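Local coordinates for protein Crov588 (Cafeteriavirus, PDB 6NYR) that is of unknown function but folds into a circular leucine-rich-repeat solenoid built largely of FNIP repeats, at residues 19-24 against 44-49; 137-142 against 160-165; 175-180 against 196-201. One frame throughout, in Å; residues are numbered along the deposited sequence.

Interaction 1: residues 19-24 against 44-49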
loop_
_atom_site.group_PDB
_atom_site.type_symbol
_atom_site.label_atom_id
_atom_site.label_comp_id
_atom_site.label_asym_id
_atom_site.label_seq_id
_atom_site.Cartn_x
_atom_site.Cartn_y
_atom_site.Cartn_z
ATOM N N ASP A 19 3.109 28.860 13.551
ATOM C CA ASP A 19 3.139 29.670 14.756
ATOM C C ASP A 19 4.564 29.808 15.268
ATOM O O ASP A 19 5.357 28.863 15.166
ATOM C CB ASP A 19 2.268 29.034 15.855
ATOM C CG ASP A 19 0.792 29.308 15.669
ATOM O OD1 ASP A 19 0.448 30.366 15.099
ATOM O OD2 ASP A 19 -0.024 28.468 16.103
ATOM N N PRO A 20 4.918 30.966 15.828
ATOM C CA PRO A 20 6.259 31.116 16.409
ATOM C C PRO A 20 6.527 30.059 17.468
ATOM O O PRO A 20 5.617 29.584 18.153
ATOM C CB PRO A 20 6.235 32.525 17.016
ATOM C CG PRO A 20 5.186 33.259 16.224
ATOM C CD PRO A 20 4.140 32.222 15.881
ATOM N N LEU A 21 7.799 29.692 17.597
ATOM C CA LEU A 21 8.204 28.588 18.455
ATOM C C LEU A 21 8.613 29.019 19.857
ATOM O O LEU A 21 9.020 28.166 20.655
ATOM C CB LEU A 21 9.372 27.832 17.814
ATOM C CG LEU A 21 9.145 27.253 16.421
ATOM C CD1 LEU A 21 10.430 26.617 15.904
ATOM C CD2 LEU A 21 8.012 26.244 16.445
ATOM N N ASP A 22 8.509 30.309 20.182
ATOM C CA ASP A 22 9.065 30.805 21.436
ATOM C C ASP A 22 8.555 30.028 22.642
ATOM O O ASP A 22 9.275 29.880 23.636
ATOM C CB ASP A 22 8.740 32.293 21.601
ATOM C CG ASP A 22 9.448 33.160 20.581
ATOM O OD1 ASP A 22 9.016 33.178 19.409
ATOM O OD2 ASP A 22 10.440 33.824 20.950
ATOM N N LYS A 23 7.330 29.516 22.576
ATOM C CA LYS A 23 6.707 28.862 23.718
ATOM C C LYS A 23 6.801 27.342 23.672
ATOM O O LYS A 23 6.333 26.680 24.605
ATOM C CB LYS A 23 5.236 29.280 23.813
ATOM C CG LYS A 23 4.707 29.405 25.227
ATOM C CD LYS A 23 3.187 29.470 25.233
ATOM C CE LYS A 23 2.637 29.553 26.647
ATOM N NZ LYS A 23 1.168 29.301 26.672
ATOM N N TYR A 24 7.391 26.774 22.623
ATOM C CA TYR A 24 7.457 25.329 22.455
ATOM C C TYR A 24 8.760 24.723 22.961
ATOM O O TYR A 24 8.926 23.502 22.881
ATOM C CB TYR A 24 7.264 24.962 20.978
ATOM C CG TYR A 24 5.835 25.114 20.510
ATOM C CD1 TYR A 24 5.321 26.360 20.186
ATOM C CD2 TYR A 24 4.998 24.012 20.391
ATOM C CE1 TYR A 24 4.018 26.510 19.766
ATOM C CE2 TYR A 24 3.689 24.152 19.966
ATOM C CZ TYR A 24 3.204 25.405 19.655
ATOM O OH TYR A 24 1.905 25.557 19.232
ATOM N N GLN A 44 8.588 30.385 10.136
ATOM C CA GLN A 44 8.960 31.193 11.290
ATOM C C GLN A 44 10.430 30.945 11.609
ATOM O O GLN A 44 11.000 29.915 11.235
ATOM C CB GLN A 44 8.090 30.865 12.511
ATOM C CG GLN A 44 6.596 31.071 12.298
ATOM C CD GLN A 44 6.212 32.520 12.088
ATOM O OE1 GLN A 44 6.907 33.430 12.539
ATOM N NE2 GLN A 44 5.101 32.741 11.392
ATOM N N GLU A 45 11.043 31.901 12.308
ATOM C CA GLU A 45 12.431 31.759 12.728
ATOM C C GLU A 45 12.625 30.464 13.507
ATOM O O GLU A 45 11.729 30.003 14.219
ATOM C CB GLU A 45 12.849 32.945 13.601
ATOM C CG GLU A 45 12.738 34.308 12.939
ATOM C CD GLU A 45 13.796 34.533 11.879
ATOM O OE1 GLU A 45 14.897 33.952 12.002
ATOM O OE2 GLU A 45 13.527 35.284 10.918
ATOM N N ILE A 46 13.803 29.862 13.352
ATOM C CA ILE A 46 14.149 28.668 14.113
ATOM C C ILE A 46 15.569 28.765 14.654
ATOM O O ILE A 46 16.114 27.787 15.182
ATOM C CB ILE A 46 13.988 27.397 13.258
ATOM C CG1 ILE A 46 14.917 27.431 12.039
ATOM C CG2 ILE A 46 12.548 27.239 12.789
ATOM C CD1 ILE A 46 16.042 26.423 12.099
ATOM N N ASP A 47 16.169 29.950 14.551
ATOM C CA ASP A 47 17.569 30.130 14.917
ATOM C C ASP A 47 17.857 29.665 16.341
ATOM O O ASP A 47 18.471 28.611 16.540
ATOM C CB ASP A 47 17.980 31.600 14.755
ATOM C CG ASP A 47 18.655 31.884 13.420
ATOM O OD1 ASP A 47 19.287 30.962 12.861
ATOM O OD2 ASP A 47 18.565 33.032 12.935
ATOM N N HIS A 48 17.424 30.436 17.337
ATOM C CA HIS A 48 17.741 30.153 18.730
ATOM C C HIS A 48 16.606 29.451 19.462
ATOM O O HIS A 48 16.555 29.488 20.696
ATOM C CB HIS A 48 18.112 31.442 19.463
ATOM C CG HIS A 48 19.295 32.147 18.882
ATOM N ND1 HIS A 48 19.187 33.109 17.903
ATOM C CD2 HIS A 48 20.618 32.023 19.145
ATOM C CE1 HIS A 48 20.392 33.550 17.589
ATOM N NE2 HIS A 48 21.278 32.909 18.329
ATOM N N LEU A 49 15.706 28.800 18.729
ATOM C CA LEU A 49 14.474 28.272 19.299
ATOM C C LEU A 49 14.417 26.752 19.227
ATOM O O LEU A 49 13.325 26.173 19.252
ATOM C CB LEU A 49 13.270 28.882 18.580
ATOM C CG LEU A 49 13.340 30.397 18.386
ATOM C CD1 LEU A 49 12.234 30.883 17.465
ATOM C CD2 LEU A 49 13.258 31.101 19.738
#

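Interaction 2: residues 137-142 against 160-165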
loop_
_atom_site.group_PDB
_atom_site.type_symbol
_atom_site.label_atom_id
_atom_site.label_comp_id
_atom_site.label_asym_id
_atom_site.label_seq_id
_atom_site.Cartn_x
_atom_site.Cartn_y
_atom_site.Cartn_z
ATOM N N ASN A 137 38.105 19.893 -4.439
ATOM C CA ASN A 137 38.063 20.191 -3.010
ATOM C C ASN A 137 36.926 21.139 -2.648
ATOM O O ASN A 137 37.068 22.011 -1.785
ATOM C CB ASN A 137 39.400 20.771 -2.543
ATOM C CG ASN A 137 40.528 19.769 -2.619
ATOM O OD1 ASN A 137 41.486 19.947 -3.375
ATOM N ND2 ASN A 137 40.423 18.706 -1.834
ATOM N N VAL A 138 35.779 20.952 -3.288
ATOM C CA VAL A 138 34.552 21.636 -2.909
ATOM C C VAL A 138 33.674 20.735 -2.057
ATOM O O VAL A 138 33.162 21.148 -1.018
ATOM C CB VAL A 138 33.796 22.131 -4.161
ATOM C CG1 VAL A 138 32.450 22.712 -3.761
ATOM C CG2 VAL A 138 34.629 23.161 -4.903
ATOM N N LEU A 139 33.488 19.498 -2.504
ATOM C CA LEU A 139 32.680 18.535 -1.778
ATOM C C LEU A 139 33.436 18.038 -0.550
ATOM O O LEU A 139 34.646 17.794 -0.623
ATOM C CB LEU A 139 32.340 17.366 -2.697
ATOM C CG LEU A 139 31.580 17.731 -3.974
ATOM C CD1 LEU A 139 31.440 16.527 -4.891
ATOM C CD2 LEU A 139 30.209 18.297 -3.620
ATOM N N PRO A 140 32.757 17.890 0.586
ATOM C CA PRO A 140 33.426 17.351 1.778
ATOM C C PRO A 140 34.192 16.075 1.458
ATOM O O PRO A 140 33.739 15.227 0.689
ATOM C CB PRO A 140 32.268 17.097 2.750
ATOM C CG PRO A 140 31.223 18.101 2.353
ATOM C CD PRO A 140 31.358 18.283 0.855
ATOM N N GLY A 141 35.370 15.944 2.073
ATOM C CA GLY A 141 36.300 14.890 1.712
ATOM C C GLY A 141 35.835 13.491 2.043
ATOM O O GLY A 141 36.345 12.529 1.462
ATOM N N GLY A 142 34.897 13.355 2.972
ATOM C CA GLY A 142 34.373 12.056 3.333
ATOM C C GLY A 142 32.940 11.828 2.889
ATOM O O GLY A 142 32.223 11.020 3.489
ATOM N N VAL A 160 37.137 15.803 -8.513
ATOM C CA VAL A 160 36.131 16.624 -7.850
ATOM C C VAL A 160 35.247 15.779 -6.938
ATOM O O VAL A 160 34.837 16.231 -5.867
ATOM C CB VAL A 160 35.285 17.387 -8.891
ATOM C CG1 VAL A 160 36.180 18.117 -9.876
ATOM C CG2 VAL A 160 34.352 16.436 -9.615
ATOM N N LEU A 161 34.943 14.553 -7.343
ATOM C CA LEU A 161 34.159 13.651 -6.510
ATOM C C LEU A 161 35.052 13.016 -5.451
ATOM O O LEU A 161 36.135 12.517 -5.780
ATOM C CB LEU A 161 33.503 12.575 -7.366
ATOM C CG LEU A 161 32.495 13.078 -8.403
ATOM C CD1 LEU A 161 32.022 11.929 -9.287
ATOM C CD2 LEU A 161 31.317 13.770 -7.732
ATOM N N PRO A 162 34.652 13.036 -4.181
ATOM C CA PRO A 162 35.498 12.428 -3.147
ATOM C C PRO A 162 35.775 10.964 -3.454
ATOM O O PRO A 162 34.923 10.246 -3.982
ATOM C CB PRO A 162 34.669 12.579 -1.865
ATOM C CG PRO A 162 33.706 13.693 -2.143
ATOM C CD PRO A 162 33.433 13.658 -3.623
ATOM N N ASN A 163 36.987 10.523 -3.121
ATOM C CA ASN A 163 37.323 9.109 -3.307
ATOM C C ASN A 163 36.646 8.210 -2.263
ATOM O O ASN A 163 36.969 7.019 -2.172
ATOM C CB ASN A 163 38.840 8.904 -3.293
ATOM C CG ASN A 163 39.495 9.409 -2.026
ATOM O OD1 ASN A 163 38.935 9.303 -0.933
ATOM N ND2 ASN A 163 40.697 9.960 -2.164
ATOM N N SER A 164 35.721 8.769 -1.485
ATOM C CA SER A 164 34.954 8.015 -0.504
ATOM C C SER A 164 33.514 7.788 -0.940
ATOM O O SER A 164 32.765 7.096 -0.240
ATOM C CB SER A 164 34.966 8.749 0.842
ATOM O OG SER A 164 34.510 10.082 0.678
ATOM N N LEU A 165 33.114 8.336 -2.082
ATOM C CA LEU A 165 31.717 8.314 -2.493
ATOM C C LEU A 165 31.279 6.906 -2.875
ATOM O O LEU A 165 31.970 6.205 -3.622
ATOM C CB LEU A 165 31.518 9.259 -3.675
ATOM C CG LEU A 165 30.124 9.818 -3.947
ATOM C CD1 LEU A 165 29.768 10.898 -2.944
ATOM C CD2 LEU A 165 30.046 10.343 -5.378
HETATM O O HOH W 1 34.757 18.967 -4.890
#

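Interaction 3: residues 175-180 against 196-201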
loop_
_atom_site.group_PDB
_atom_site.type_symbol
_atom_site.label_atom_id
_atom_site.label_comp_id
_atom_site.label_asym_id
_atom_site.label_seq_id
_atom_site.Cartn_x
_atom_site.Cartn_y
_atom_site.Cartn_z
ATOM N N ASN A 175 23.554 15.977 -18.423
ATOM C CA ASN A 175 23.898 15.320 -19.676
ATOM C C ASN A 175 25.281 15.786 -20.119
ATOM O O ASN A 175 25.417 16.457 -21.148
ATOM C CB ASN A 175 22.850 15.611 -20.746
ATOM C CG ASN A 175 23.080 14.804 -22.016
ATOM O OD1 ASN A 175 23.749 13.768 -22.002
ATOM N ND2 ASN A 175 22.527 15.278 -23.122
ATOM N N GLN A 176 26.308 15.460 -19.333
ATOM C CA GLN A 176 27.686 15.758 -19.689
ATOM C C GLN A 176 28.488 14.466 -19.756
ATOM O O GLN A 176 28.204 13.502 -19.041
ATOM C CB GLN A 176 28.350 16.716 -18.688
ATOM C CG GLN A 176 27.729 18.097 -18.605
ATOM C CD GLN A 176 27.909 18.905 -19.876
ATOM O OE1 GLN A 176 28.921 18.783 -20.575
ATOM N NE2 GLN A 176 26.926 19.746 -20.180
ATOM N N LYS A 177 29.512 14.467 -20.608
ATOM C CA LYS A 177 30.372 13.301 -20.756
ATOM C C LYS A 177 31.052 12.981 -19.432
ATOM O O LYS A 177 31.400 13.876 -18.655
ATOM C CB LYS A 177 31.408 13.556 -21.852
ATOM C CG LYS A 177 32.328 12.379 -22.159
ATOM C CD LYS A 177 31.552 11.125 -22.535
ATOM C CE LYS A 177 32.486 9.936 -22.755
ATOM N NZ LYS A 177 33.144 9.956 -24.094
ATOM N N ILE A 178 31.224 11.688 -19.176
ATOM C CA ILE A 178 31.973 11.185 -18.031
ATOM C C ILE A 178 33.178 10.428 -18.565
ATOM O O ILE A 178 33.020 9.412 -19.256
ATOM C CB ILE A 178 31.115 10.283 -17.127
ATOM C CG1 ILE A 178 30.028 11.120 -16.457
ATOM C CG2 ILE A 178 31.984 9.559 -16.109
ATOM C CD1 ILE A 178 29.025 10.309 -15.679
ATOM N N THR A 179 34.378 10.916 -18.247
ATOM C CA THR A 179 35.596 10.352 -18.802
ATOM C C THR A 179 36.354 9.535 -17.748
ATOM O O THR A 179 35.879 9.314 -16.628
ATOM C CB THR A 179 36.506 11.447 -19.374
ATOM O OG1 THR A 179 36.953 12.310 -18.317
ATOM C CG2 THR A 179 35.780 12.270 -20.424
ATOM N N GLU A 180 37.559 9.107 -18.120
ATOM C CA GLU A 180 38.363 8.196 -17.313
ATOM C C GLU A 180 38.769 8.837 -15.993
ATOM O O GLU A 180 39.137 10.013 -15.935
ATOM C CB GLU A 180 39.597 7.802 -18.136
ATOM C CG GLU A 180 40.243 6.475 -17.827
ATOM C CD GLU A 180 41.118 5.996 -18.990
ATOM O OE1 GLU A 180 40.963 6.521 -20.113
ATOM O OE2 GLU A 180 41.960 5.098 -18.779
ATOM N N PHE A 196 20.515 12.125 -19.495
ATOM C CA PHE A 196 21.854 11.624 -19.750
ATOM C C PHE A 196 21.829 10.685 -20.954
ATOM O O PHE A 196 21.210 9.616 -20.904
ATOM C CB PHE A 196 22.423 10.892 -18.542
ATOM C CG PHE A 196 23.784 10.322 -18.795
ATOM C CD1 PHE A 196 24.911 11.121 -18.701
ATOM C CD2 PHE A 196 23.937 9.000 -19.162
ATOM C CE1 PHE A 196 26.168 10.605 -18.949
ATOM C CE2 PHE A 196 25.192 8.473 -19.412
ATOM C CZ PHE A 196 26.310 9.277 -19.307
ATOM N N ASN A 197 22.518 11.079 -22.031
ATOM C CA ASN A 197 22.610 10.284 -23.256
ATOM C C ASN A 197 24.016 10.508 -23.822
ATOM O O ASN A 197 24.214 11.082 -24.886
ATOM C CB ASN A 197 21.522 10.661 -24.261
ATOM C CG ASN A 197 21.482 9.721 -25.449
ATOM O OD1 ASN A 197 22.029 8.616 -25.403
ATOM N ND2 ASN A 197 20.830 10.151 -26.522
ATOM N N GLN A 198 25.012 10.041 -23.078
ATOM C CA GLN A 198 26.422 10.250 -23.381
ATOM C C GLN A 198 27.111 8.894 -23.460
ATOM O O GLN A 198 26.772 7.970 -22.713
ATOM C CB GLN A 198 27.060 11.128 -22.298
ATOM C CG GLN A 198 27.831 12.349 -22.785
ATOM C CD GLN A 198 27.167 13.071 -23.939
ATOM O OE1 GLN A 198 27.718 13.120 -25.042
ATOM N NE2 GLN A 198 25.986 13.628 -23.704
ATOM N N LYS A 199 28.064 8.771 -24.380
ATOM C CA LYS A 199 28.807 7.527 -24.512
ATOM C C LYS A 199 29.524 7.188 -23.211
ATOM O O LYS A 199 29.939 8.069 -22.451
ATOM C CB LYS A 199 29.820 7.619 -25.654
ATOM C CG LYS A 199 29.237 7.463 -27.055
ATOM C CD LYS A 199 30.261 7.875 -28.114
ATOM C CE LYS A 199 29.841 7.457 -29.518
ATOM N NZ LYS A 199 28.473 7.905 -29.895
ATOM N N ILE A 200 29.633 5.890 -22.943
ATOM C CA ILE A 200 30.410 5.370 -21.823
ATOM C C ILE A 200 31.452 4.422 -22.395
ATOM O O ILE A 200 31.103 3.407 -23.009
ATOM C CB ILE A 200 29.529 4.661 -20.782
ATOM C CG1 ILE A 200 28.540 5.667 -20.197
ATOM C CG2 ILE A 200 30.388 4.036 -19.695
ATOM C CD1 ILE A 200 27.691 5.126 -19.072
ATOM N N THR A 201 32.724 4.757 -22.205
ATOM C CA THR A 201 33.815 3.975 -22.759
ATOM C C THR A 201 34.481 3.144 -21.660
ATOM O O THR A 201 34.063 3.138 -20.501
ATOM C CB THR A 201 34.839 4.884 -23.440
ATOM O OG1 THR A 201 35.409 5.773 -22.471
ATOM C CG2 THR A 201 34.185 5.698 -24.544
HETATM O O HOH W 2 33.055 7.059 -21.285
#

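Interaction 1: residues 19-24 against 44-49
Leu21 O accepts a 2.9 Å hydrogen bond from Tyr24 N, and the side chain of Leu21 reaches over to Ile46 and Leu49. The bond closes a type I beta turn, Leu21 to Tyr24, just before helix 25-28. Leu21 has CG beside its backbone N (chi1 -58°), and this carries the branched end to the loop 44-49. There Leu21 CD1 lies 3.8 Å from Ile46 CG2, the two side chains running side by side in the same direction. Leu21 CB meets Leu49 CB at 4.1 Å. Phe42 also touches Leu21.

Near the start of 19-24 the contact is made by Gln44. Its chi1 of -59° puts CG by the peptide joining Asp19 and Pro20, 3.8 Å from Asp19 C. The bend at chi2 (-66°) turns the amide toward Pro20, and OE1 comes loosely to Pro20 CG, 4.1 Å away. Gln44 NE2 is hydrogen-bonded to Asn18 OD1, which probably helps to hold the amide in this rotation. Leu49 CD2 lies loosely, 4.1 Å from Asp22 OD2. Leu21 and Ile46 are buried, while Asp19, Pro20 and Asp22 form the exposed margin. The contact therefore rests on a small apolar core, and the Gln44 amide is held by Asn18, outside the two segments.

Interaction 2: residues 137-142 against 160-165
Leu139 and Pro162 cross at about a right angle and form the middle of the contact. The Leu139 side chain points at the neighbouring loop and lies against the edge of the proline ring made by CG and CD. Its CB is 4.0 Å from Pro162 CG, and its CD1 is 3.7 Å from Pro162 CD. CG of Leu139 stands beside its own backbone N (chi1 -59°), and the chain then extends so that CD1 also comes to 3.5 Å from the carbonyl oxygen Val160 O. The same methyl reaches Leu161 CD2 at 4.0 Å. Both leucines also touch Leu146 of strand 145-147, which places them in the interior of the coil.

The CB-CG end of the same ring also meets backbone. Pro140 O sits 3.2 Å from Pro162 CG, a tight fit, and Gly141 O lies near Pro162 CB. Ser164 OG lies 3.2 Å from Gly141 O and equally close to Gly142 C. Its hydrogen bond goes to Leu143 O, just beyond the first segment. A type I turn from Pro162 to Leu165 presents this hydroxyl.

One water links the two backbones beside Leu139. It accepts from Leu139 N and donates to Val160 O at 2.9 Å, so it satisfies two polar groups next to a buried apolar contact.

The stretches 139-142 and 160-164 run 18° apart. Coils that follow one another in nearly the same direction, with leucines turned inward onto a short strand, are what a leucine-rich-repeat solenoid shows. The Leu-Pro element belongs to these FNIP-type repeats.

Interaction 3: residues 175-180 against 196-201
Asn175 OD1 is gripped by two donors from the next coil, Asn197 N and Gln198 NE2. The backbone bond, Asn197 N to Asn175 OD1, is 3.0 Å long and nearly straight (174°). The one from Gln198 NE2 to Asn175 OD1 is 2.8 Å and more bent. The donors come from opposite faces of the carbonyl plane, and the two amide planes are 39° apart. With chi1 at -173° the Asn175 side chain extends away from its own N, bringing OD1 to the second loop.

Beside it, Gln198 CG packs 3.4 Å from Lys177 CA. The bent chain of Lys177 runs alongside, with CE 3.2 Å from Lys199 O. Gln176 O approaches the edge of the Phe196 ring, 3.5 Å from CE1. Gln198 N lies over one face of that ring, which also stacks with Phe192. A water donates to Ile178 O.

Further out the scheme recurs. Asn153 OD1 accepts from Asn175 N and, weakly, from Gln176 NE2. Asn197 OD1 accepts from Asn219 N and Gln220 NE2. Asn153, Asn175 and Asn197 thus each accept a backbone N-H from the following coil, consistent with an asparagine ladder as in other leucine-rich-repeat proteins.

All three contacts join successive coils of the ring-shaped solenoid, in the loops that connect its short parallel strands. Their centres lie 36 to 38 Å from the centre of the chain. Interactions 2 and 3 are close neighbours along the ring, with centres 20 Å apart and nearest atoms about 7 Å apart. Interaction 1, near the N-terminus, has its centre 35 Å from that of interaction 2 and 47 Å from that of interaction 3. None touches another. Beside interaction 1 Gln44 is bound to Asn18, just before the first segment; within interaction 3 Gln198 is bound to Asn175. Interaction 2 instead combines an apolar corner with a water bridge. The function is unknown, so the contacts cannot be tied to a site.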